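Local coordinates for S-adenosylmethionine:tRNA ribosyltransferase-isomerase (Thermotoga maritima, PDB 1VKY), which probably transfers and isomerises the ribose of S-adenosylmethionine onto preQ1-modified tRNA, giving epoxyqueuosine in queuosine biosynthesis, at residues I102-V107 with T137-F142; V72-P77 with E208-V213; M41-K46 with D321-A326. All blocks are in the same frame, centred on the assembly; numbering follows the deposited sequence.

Contact 1: residues I102-V107 with T137-F142; sequences IWKCLV and TRILKF
Trp103 and Phe142 bring their rings together at a slant, Trp103 CD1 lying 4.1 Å from Phe142 CE1. The indole also packs on Leu94, and its NE1 is hydrogen-bonded to Asp147. Strands 102-107 and 138-142 run antiparallel in the middle of the six-stranded antiparallel sheet. Trp103 pairs with Leu140, and Cys105 with Arg138, through two backbone bonds each, the straightest being Leu140 N to Trp103 O (2.9 Å, 175°). On the side of the sheet that carries Trp103 and Leu140, Cys105 SG sits 3.6 Å from Leu140 CD2. On the opposite face of the sheet, Ile102 CG2 meets Ile139 CG2 at 3.8 Å, and Lys104 runs alongside Ile139. Bends at chi3 (63°) and chi4 (80°) then turn the lysine amine to Thr137, with NZ 3.1 Å from OG1. Asp135 takes a salt bridge from that amine and a hydrogen bond from Thr137. A valine in place of Thr137 would probably leave Lys104 NZ without this oxygen and Asp135 with one partner fewer. The chemistry is therefore split: backbone bonds and apolar contacts join the strands, while a small polar network with one salt bridge fastens the start of 137-142.

Contact 2: residues V72-P77 with E208-V213; sequences VSKVIP and EVVLHV
Val210 CG1 touches both the flank of Lys74 and the ring of His212, in a parallel strand pair of the nine-stranded mixed sheet. Strands 72-75 and 208-213 lie side by side with their axes 24° apart, and the strands of the antiparallel sheet come between them in sequence. On the face carrying Val72, Lys74, Val210 and His212, the lysine chain is extended beyond CG and crosses Val210 obliquely, its CD 3.8 Å from CG1. From within its own strand, the same methyl covers one face of the imidazole, 3.4 Å above the plane and displaced toward the rim. The His212 ring is anchored at NE2 by Gln237 of strand 234-238. Farther back along the pair, Glu208 sends its extended chain across Val72: chi1 of 84° sets CG between the backbone N and the carbonyl carbon, and OE1 comes 3.5 Å from Val72 CG2. Lys74 NZ stays 4.4 Å from Glu208 OE2, too far for a salt bridge, although the opposite charges would probably still attract. The other face is lighter, with Ser73 OG 3.7 Å from Leu211 CB, while Leu211 reaches on to Thr262 of helix 261-270. Lys74 is clasped through its backbone, N giving to Leu211 O and O receiving Val213 N. Beyond the strand end, Ile76 lays CG1 against the carbonyl of Val213, 3.7 Å from O. The last rung binds Ile76 N to that same oxygen at 2.9 Å, the donor standing 38° out of the carbonyl plane.

Contact 3: residues M41-K46 with D321-A326; sequences MVLHRK and DFVMEA
Phe322 reaches out from its helix to meet Leu43 on the strand, the two side chains sliding past each other in opposite directions. With its CG anti to the backbone N (chi1 -175°), Phe322 presents the far end of its ring to the strand. Leu43 CD2 sits over one face of that ring, displaced toward the rim, and Leu43 CB lies 3.8 Å from Phe322 CE2. The same end of the ring also reaches the strand's backbone, CZ being 3.8 Å from His44 O and CE2 3.9 Å from Arg45 CA. Gln48 and Ile50 add to the surroundings of the phenyl group.

Ala326 is the third main participant. Its amide is bonded to Phe322 O one helical turn back, which places both residues on the side of helix 320-332 that faces strand 39-44. The small CB lets Leu43 come close: Leu43 CD2 is 3.7 Å away, making one leucine branch shared between the alanine methyl and the phenyl ring. Met41 also reaches the alanine, SD packing 3.9 Å from Ala326 CB. Its chain is extended to the sulfur and then bends (chi3 -67°), carrying CE to within 3.6 Å of Ala326 O.

Strand 41-44 and helix 321-326 run roughly antiparallel, at 156°, with axes 10.4 Å apart, so here the helix covers a face of the mixed sheet. The contact is one of shape and van der Waals fit: the side chains that meet across the seam are apolar, and they touch two backbone carbonyls, those of His44 and Ala326. The charged groups are paired beside it, where Arg45 makes a salt bridge with the C-terminal carboxylate of Leu347 and a cation-pi contact with Phe317, and His44 bonds to Glu51.

In the fold
Contacts 1 and 3 are buried, lying on opposite sides of the chain's centre with their own centres about 45 Å apart; contact 2, close to that centre, is only partly buried. Contacts 2 and 3 both reach the nine-stranded mixed sheet, one joining neighbouring strands within it, the other laying a helix on it, whereas contact 1 belongs to the separate antiparallel sheet. The chemistry follows: backbone bonds dominate the two strand pairs, antiparallel in contact 1 and parallel in contact 2, while contact 3 rests on apolar side chains. Contacts 1 and 2 meet where Trp103 CZ3 packs 3.9 Å from Pro77 CG, and both are nested within the loop closed by contact 3.

Contact 1: residues I102-V107 with T137-F142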
loop_
_atom_site.group_PDB
_atom_site.type_symbol
_atom_site.label_atom_id
_atom_site.label_comp_id
_atom_site.label_asym_id
_atom_site.label_seq_id
_atom_site.Cartn_x
_atom_site.Cartn_y
_atom_site.Cartn_z
ATOM N N ILE B 102 -0.678 35.286 0.674
ATOM C CA ILE B 102 -2.109 35.531 0.945
ATOM C C ILE B 102 -2.841 34.173 0.935
ATOM O O ILE B 102 -2.918 33.468 -0.100
ATOM C CB ILE B 102 -2.752 36.555 -0.070
ATOM C CG1 ILE B 102 -1.952 37.847 -0.133
ATOM C CG2 ILE B 102 -4.194 36.868 0.327
ATOM C CD1 ILE B 102 -2.536 38.904 -1.045
ATOM N N TRP B 103 -3.364 33.811 2.108
ATOM C CA TRP B 103 -3.979 32.524 2.350
ATOM C C TRP B 103 -5.339 32.625 3.020
ATOM O O TRP B 103 -5.527 33.446 3.923
ATOM C CB TRP B 103 -3.066 31.727 3.296
ATOM C CG TRP B 103 -1.805 31.277 2.672
ATOM C CD1 TRP B 103 -0.690 32.043 2.397
ATOM C CD2 TRP B 103 -1.503 29.962 2.240
ATOM N NE1 TRP B 103 0.275 31.267 1.813
ATOM C CE2 TRP B 103 -0.196 29.986 1.699
ATOM C CE3 TRP B 103 -2.203 28.758 2.247
ATOM C CZ2 TRP B 103 0.421 28.852 1.191
ATOM C CZ3 TRP B 103 -1.585 27.633 1.760
ATOM C CH2 TRP B 103 -0.283 27.696 1.230
ATOM N N LYS B 104 -6.273 31.764 2.596
ATOM C CA LYS B 104 -7.469 31.493 3.350
ATOM C C LYS B 104 -7.057 30.597 4.475
ATOM O O LYS B 104 -6.420 29.576 4.245
ATOM C CB LYS B 104 -8.530 30.766 2.524
ATOM C CG LYS B 104 -9.182 31.640 1.502
ATOM C CD LYS B 104 -10.037 30.841 0.535
ATOM C CE LYS B 104 -11.184 30.137 1.203
ATOM N NZ LYS B 104 -12.283 31.069 1.433
ATOM N N CYS B 105 -7.442 30.982 5.681
ATOM C CA CYS B 105 -7.004 30.326 6.904
ATOM C C CYS B 105 -8.176 30.047 7.809
ATOM O O CYS B 105 -9.174 30.758 7.813
ATOM C CB CYS B 105 -6.027 31.229 7.664
ATOM S SG CYS B 105 -4.504 31.560 6.747
ATOM N N LEU B 106 -8.007 29.019 8.624
ATOM C CA LEU B 106 -8.915 28.748 9.715
ATOM C C LEU B 106 -8.290 29.419 10.927
ATOM O O LEU B 106 -7.144 29.136 11.256
ATOM C CB LEU B 106 -9.042 27.220 9.900
ATOM C CG LEU B 106 -10.442 26.697 10.036
ATOM C CD1 LEU B 106 -10.940 27.073 11.425
ATOM C CD2 LEU B 106 -11.353 27.245 8.957
ATOM N N VAL B 107 -9.015 30.339 11.552
ATOM C CA VAL B 107 -8.489 31.107 12.667
ATOM C C VAL B 107 -9.369 30.810 13.883
ATOM O O VAL B 107 -10.587 30.960 13.808
ATOM C CB VAL B 107 -8.477 32.606 12.338
ATOM C CG1 VAL B 107 -8.121 33.405 13.545
ATOM C CG2 VAL B 107 -7.488 32.887 11.210
ATOM N N THR B 137 -13.670 31.172 6.856
ATOM C CA THR B 137 -12.237 31.348 6.920
ATOM C C THR B 137 -11.952 32.828 6.997
ATOM O O THR B 137 -12.872 33.656 6.937
ATOM C CB THR B 137 -11.583 30.734 5.692
ATOM O OG1 THR B 137 -12.193 31.283 4.517
ATOM C CG2 THR B 137 -11.884 29.184 5.611
ATOM N N ARG B 138 -10.675 33.133 7.173
ATOM C CA ARG B 138 -10.141 34.482 7.202
ATOM C C ARG B 138 -9.115 34.544 6.098
ATOM O O ARG B 138 -8.321 33.629 5.949
ATOM C CB ARG B 138 -9.452 34.741 8.540
ATOM C CG ARG B 138 -10.323 35.414 9.601
ATOM C CD ARG B 138 -11.711 34.971 9.575
ATOM N NE ARG B 138 -12.519 35.433 10.683
ATOM C CZ ARG B 138 -13.701 34.900 10.938
ATOM N NH1 ARG B 138 -14.180 33.942 10.150
ATOM N NH2 ARG B 138 -14.416 35.315 11.968
ATOM N N ILE B 139 -9.150 35.604 5.305
ATOM C CA ILE B 139 -8.124 35.819 4.317
ATOM C C ILE B 139 -7.061 36.643 4.996
ATOM O O ILE B 139 -7.315 37.748 5.443
ATOM C CB ILE B 139 -8.691 36.517 3.067
ATOM C CG1 ILE B 139 -9.659 35.577 2.321
ATOM C CG2 ILE B 139 -7.566 36.857 2.140
ATOM C CD1 ILE B 139 -10.995 35.467 2.935
ATOM N N LEU B 140 -5.864 36.092 5.065
ATOM C CA LEU B 140 -4.761 36.736 5.758
ATOM C C LEU B 140 -3.647 37.058 4.784
ATOM O O LEU B 140 -3.234 36.216 3.997
ATOM C CB LEU B 140 -4.213 35.799 6.828
ATOM C CG LEU B 140 -4.744 35.836 8.266
ATOM C CD1 LEU B 140 -6.155 36.235 8.450
ATOM C CD2 LEU B 140 -4.526 34.502 8.850
ATOM N N LYS B 141 -3.160 38.290 4.853
ATOM C CA LYS B 141 -1.956 38.701 4.128
ATOM C C LYS B 141 -0.786 38.737 5.121
ATOM O O LYS B 141 -0.812 39.489 6.100
ATOM C CB LYS B 141 -2.157 40.073 3.463
ATOM C CG LYS B 141 -0.946 40.577 2.703
ATOM C CD LYS B 141 -1.213 41.876 1.882
ATOM C CE LYS B 141 -1.125 43.156 2.704
ATOM N NZ LYS B 141 0.251 43.583 3.067
ATOM N N PHE B 142 0.216 37.898 4.879
ATOM C CA PHE B 142 1.403 37.816 5.745
ATOM C C PHE B 142 2.381 38.936 5.444
ATOM O O PHE B 142 2.402 39.456 4.336
ATOM C CB PHE B 142 2.043 36.436 5.612
ATOM C CG PHE B 142 1.227 35.369 6.252
ATOM C CD1 PHE B 142 0.240 34.721 5.550
ATOM C CD2 PHE B 142 1.380 35.085 7.600
ATOM C CE1 PHE B 142 -0.530 33.766 6.159
ATOM C CE2 PHE B 142 0.604 34.103 8.209
ATOM C CZ PHE B 142 -0.334 33.460 7.494
#

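Contact 2: residues V72-P77 with E208-V213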
loop_
_atom_site.group_PDB
_atom_site.type_symbol
_atom_site.label_atom_id
_atom_site.label_comp_id
_atom_site.label_asym_id
_atom_site.label_seq_id
_atom_site.Cartn_x
_atom_site.Cartn_y
_atom_site.Cartn_z
ATOM N N VAL B 72 -9.543 15.374 -2.900
ATOM C CA VAL B 72 -8.098 15.552 -2.828
ATOM C C VAL B 72 -7.741 15.794 -1.383
ATOM O O VAL B 72 -8.253 16.737 -0.780
ATOM C CB VAL B 72 -7.687 16.793 -3.646
ATOM C CG1 VAL B 72 -6.240 17.195 -3.344
ATOM C CG2 VAL B 72 -7.880 16.520 -5.116
ATOM N N SER B 73 -6.910 14.940 -0.814
ATOM C CA SER B 73 -6.477 15.107 0.563
ATOM C C SER B 73 -5.156 15.914 0.611
ATOM O O SER B 73 -4.222 15.614 -0.115
ATOM C CB SER B 73 -6.357 13.759 1.238
ATOM O OG SER B 73 -7.660 13.267 1.559
ATOM N N LYS B 74 -5.121 16.967 1.426
ATOM C CA LYS B 74 -3.970 17.887 1.509
ATOM C C LYS B 74 -3.585 18.049 2.972
ATOM O O LYS B 74 -4.453 18.296 3.793
ATOM C CB LYS B 74 -4.338 19.279 0.994
ATOM C CG LYS B 74 -4.675 19.351 -0.478
ATOM C CD LYS B 74 -4.932 20.799 -0.935
ATOM C CE LYS B 74 -4.919 20.896 -2.482
ATOM N NZ LYS B 74 -5.522 22.134 -3.036
ATOM N N VAL B 75 -2.295 17.919 3.300
ATOM C CA VAL B 75 -1.788 18.231 4.656
ATOM C C VAL B 75 -1.763 19.742 4.828
ATOM O O VAL B 75 -1.260 20.465 3.989
ATOM C CB VAL B 75 -0.352 17.638 4.903
ATOM C CG1 VAL B 75 0.210 18.060 6.277
ATOM C CG2 VAL B 75 -0.377 16.139 4.808
ATOM N N ILE B 76 -2.314 20.221 5.925
ATOM C CA ILE B 76 -2.257 21.631 6.241
ATOM C C ILE B 76 -0.769 22.024 6.322
ATOM O O ILE B 76 -0.048 21.456 7.141
ATOM C CB ILE B 76 -2.992 21.910 7.572
ATOM C CG1 ILE B 76 -4.487 21.655 7.396
ATOM C CG2 ILE B 76 -2.758 23.362 8.049
ATOM C CD1 ILE B 76 -5.249 21.678 8.657
ATOM N N PRO B 77 -0.312 22.934 5.459
ATOM C CA PRO B 77 1.129 23.239 5.333
ATOM C C PRO B 77 1.744 24.121 6.433
ATOM O O PRO B 77 2.966 24.273 6.467
ATOM C CB PRO B 77 1.220 23.925 3.984
ATOM C CG PRO B 77 -0.132 24.627 3.841
ATOM C CD PRO B 77 -1.127 23.712 4.503
ATOM N N GLU B 208 -13.776 19.034 -7.728
ATOM C CA GLU B 208 -13.094 18.495 -6.567
ATOM C C GLU B 208 -13.591 19.004 -5.217
ATOM O O GLU B 208 -14.038 20.157 -5.047
ATOM C CB GLU B 208 -11.557 18.642 -6.721
ATOM C CG GLU B 208 -10.950 19.951 -6.339
ATOM C CD GLU B 208 -9.411 19.910 -6.391
ATOM O OE1 GLU B 208 -8.837 19.164 -7.260
ATOM O OE2 GLU B 208 -8.790 20.638 -5.557
ATOM N N VAL B 209 -13.519 18.108 -4.237
ATOM C CA VAL B 209 -13.661 18.529 -2.862
ATOM C C VAL B 209 -12.320 18.241 -2.234
ATOM O O VAL B 209 -11.558 17.414 -2.725
ATOM C CB VAL B 209 -14.842 17.821 -2.115
ATOM C CG1 VAL B 209 -16.158 18.268 -2.725
ATOM C CG2 VAL B 209 -14.704 16.337 -2.111
ATOM N N VAL B 210 -12.058 18.885 -1.122
ATOM C CA VAL B 210 -10.756 18.793 -0.467
ATOM C C VAL B 210 -10.927 18.376 0.990
ATOM O O VAL B 210 -11.937 18.705 1.663
ATOM C CB VAL B 210 -10.004 20.155 -0.563
ATOM C CG1 VAL B 210 -8.570 20.035 -0.051
ATOM C CG2 VAL B 210 -9.974 20.670 -2.008
ATOM N N LEU B 211 -9.985 17.580 1.455
ATOM C CA LEU B 211 -9.919 17.194 2.848
ATOM C C LEU B 211 -8.578 17.718 3.377
ATOM O O LEU B 211 -7.520 17.287 2.947
ATOM C CB LEU B 211 -10.029 15.689 3.003
ATOM C CG LEU B 211 -10.239 15.263 4.458
ATOM C CD1 LEU B 211 -11.568 15.770 5.047
ATOM C CD2 LEU B 211 -10.123 13.762 4.600
ATOM N N HIS B 212 -8.634 18.677 4.270
ATOM C CA HIS B 212 -7.425 19.284 4.813
ATOM C C HIS B 212 -7.094 18.563 6.106
ATOM O O HIS B 212 -7.880 18.606 7.036
ATOM C CB HIS B 212 -7.668 20.737 5.093
ATOM C CG HIS B 212 -7.987 21.535 3.872
ATOM N ND1 HIS B 212 -7.010 22.048 3.054
ATOM C CD2 HIS B 212 -9.173 21.911 3.325
ATOM C CE1 HIS B 212 -7.572 22.715 2.055
ATOM N NE2 HIS B 212 -8.885 22.646 2.194
ATOM N N VAL B 213 -5.925 17.933 6.150
ATOM C CA VAL B 213 -5.517 17.058 7.246
ATOM C C VAL B 213 -4.446 17.742 8.123
ATOM O O VAL B 213 -3.363 18.134 7.657
ATOM C CB VAL B 213 -5.024 15.715 6.692
ATOM C CG1 VAL B 213 -4.664 14.777 7.825
ATOM C CG2 VAL B 213 -6.090 15.107 5.796
#

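Contact 3: residues M41-K46 with D321-A326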
loop_
_atom_site.group_PDB
_atom_site.type_symbol
_atom_site.label_atom_id
_atom_site.label_comp_id
_atom_site.label_asym_id
_atom_site.label_seq_id
_atom_site.Cartn_x
_atom_site.Cartn_y
_atom_site.Cartn_z
ATOM N N MET B 41 -17.167 -3.817 -10.749
ATOM C CA MET B 41 -18.508 -4.356 -10.598
ATOM C C MET B 41 -19.497 -3.182 -10.649
ATOM O O MET B 41 -19.341 -2.216 -9.938
ATOM C CB MET B 41 -18.675 -5.079 -9.258
ATOM C CG MET B 41 -19.992 -5.832 -9.155
ATOM S SD MET B 41 -20.162 -6.823 -7.665
ATOM C CE MET B 41 -18.930 -8.085 -7.882
ATOM N N VAL B 42 -20.533 -3.317 -11.474
ATOM C CA VAL B 42 -21.546 -2.291 -11.616
ATOM C C VAL B 42 -22.862 -2.791 -11.049
ATOM O O VAL B 42 -23.384 -3.826 -11.487
ATOM C CB VAL B 42 -21.721 -1.889 -13.094
ATOM C CG1 VAL B 42 -22.703 -0.759 -13.223
ATOM C CG2 VAL B 42 -20.364 -1.452 -13.705
ATOM N N LEU B 43 -23.411 -1.996 -10.140
ATOM C CA LEU B 43 -24.675 -2.233 -9.474
ATOM C C LEU B 43 -25.728 -1.208 -9.929
ATOM O O LEU B 43 -25.526 -0.010 -9.824
ATOM C CB LEU B 43 -24.484 -2.124 -7.951
ATOM C CG LEU B 43 -24.033 -3.411 -7.231
ATOM C CD1 LEU B 43 -22.801 -3.957 -7.765
ATOM C CD2 LEU B 43 -23.900 -3.136 -5.779
ATOM N N HIS B 44 -26.842 -1.720 -10.445
ATOM C CA HIS B 44 -27.953 -0.902 -10.910
ATOM C C HIS B 44 -29.061 -1.040 -9.871
ATOM O O HIS B 44 -29.753 -2.057 -9.817
ATOM C CB HIS B 44 -28.436 -1.393 -12.277
ATOM C CG HIS B 44 -27.400 -1.343 -13.360
ATOM N ND1 HIS B 44 -27.278 -0.278 -14.221
ATOM C CD2 HIS B 44 -26.457 -2.241 -13.741
ATOM C CE1 HIS B 44 -26.306 -0.517 -15.084
ATOM N NE2 HIS B 44 -25.799 -1.705 -14.822
ATOM N N ARG B 45 -29.230 -0.032 -9.038
ATOM C CA ARG B 45 -30.079 -0.223 -7.851
ATOM C C ARG B 45 -31.529 -0.492 -8.142
ATOM O O ARG B 45 -32.103 -1.364 -7.525
ATOM C CB ARG B 45 -29.994 0.965 -6.907
ATOM C CG ARG B 45 -28.645 1.134 -6.218
ATOM C CD ARG B 45 -28.548 2.471 -5.534
ATOM N NE ARG B 45 -28.434 3.591 -6.463
ATOM C CZ ARG B 45 -28.408 4.851 -6.065
ATOM N NH1 ARG B 45 -28.288 5.819 -6.943
ATOM N NH2 ARG B 45 -28.503 5.145 -4.780
ATOM N N LYS B 46 -32.132 0.250 -9.056
ATOM C CA LYS B 46 -33.565 0.092 -9.316
ATOM C C LYS B 46 -33.925 -1.232 -10.003
ATOM O O LYS B 46 -34.955 -1.846 -9.716
ATOM C CB LYS B 46 -34.083 1.256 -10.139
ATOM C CG LYS B 46 -34.030 2.621 -9.410
ATOM C CD LYS B 46 -34.022 3.762 -10.445
ATOM C CE LYS B 46 -35.004 4.907 -10.115
ATOM N NZ LYS B 46 -34.353 6.126 -9.544
ATOM N N ASP B 321 -29.253 -5.549 1.495
ATOM C CA ASP B 321 -29.267 -6.910 0.955
ATOM C C ASP B 321 -28.607 -6.968 -0.434
ATOM O O ASP B 321 -27.919 -7.919 -0.768
ATOM C CB ASP B 321 -30.684 -7.450 0.881
ATOM C CG ASP B 321 -31.339 -7.590 2.255
ATOM O OD1 ASP B 321 -30.622 -7.684 3.288
ATOM O OD2 ASP B 321 -32.581 -7.617 2.385
ATOM N N PHE B 322 -28.813 -5.937 -1.239
ATOM C CA PHE B 322 -28.240 -5.911 -2.590
ATOM C C PHE B 322 -26.718 -5.822 -2.490
ATOM O O PHE B 322 -26.010 -6.526 -3.182
ATOM C CB PHE B 322 -28.843 -4.716 -3.323
ATOM C CG PHE B 322 -28.453 -4.584 -4.787
ATOM C CD1 PHE B 322 -28.363 -5.683 -5.623
ATOM C CD2 PHE B 322 -28.250 -3.331 -5.345
ATOM C CE1 PHE B 322 -28.050 -5.530 -6.977
ATOM C CE2 PHE B 322 -27.919 -3.197 -6.695
ATOM C CZ PHE B 322 -27.813 -4.304 -7.491
ATOM N N VAL B 323 -26.181 -4.943 -1.632
ATOM C CA VAL B 323 -24.740 -4.807 -1.580
ATOM C C VAL B 323 -24.110 -6.074 -1.011
ATOM O O VAL B 323 -23.029 -6.513 -1.453
ATOM C CB VAL B 323 -24.273 -3.523 -0.816
ATOM C CG1 VAL B 323 -24.089 -3.774 0.663
ATOM C CG2 VAL B 323 -22.942 -3.070 -1.385
ATOM N N MET B 324 -24.781 -6.701 -0.046
ATOM C CA MET B 324 -24.245 -7.974 0.510
ATOM C C MET B 324 -24.248 -9.104 -0.517
ATOM O O MET B 324 -23.332 -9.862 -0.557
ATOM C CB MET B 324 -24.981 -8.353 1.802
ATOM C CG MET B 324 -24.800 -7.281 2.901
ATOM S SD MET B 324 -23.078 -6.875 3.446
ATOM C CE MET B 324 -22.049 -6.507 2.065
ATOM N N GLU B 325 -25.280 -9.176 -1.359
ATOM C CA GLU B 325 -25.318 -10.105 -2.499
ATOM C C GLU B 325 -24.136 -9.812 -3.453
ATOM O O GLU B 325 -23.387 -10.700 -3.846
ATOM C CB GLU B 325 -26.699 -9.958 -3.181
ATOM C CG GLU B 325 -26.860 -10.545 -4.572
ATOM C CD GLU B 325 -28.311 -10.477 -5.088
ATOM O OE1 GLU B 325 -28.957 -9.378 -5.045
ATOM N N ALA B 326 -23.918 -8.542 -3.768
ATOM C CA ALA B 326 -22.795 -8.129 -4.636
ATOM C C ALA B 326 -21.431 -8.531 -4.056
ATOM O O ALA B 326 -20.524 -8.957 -4.781
ATOM C CB ALA B 326 -22.844 -6.616 -4.874
#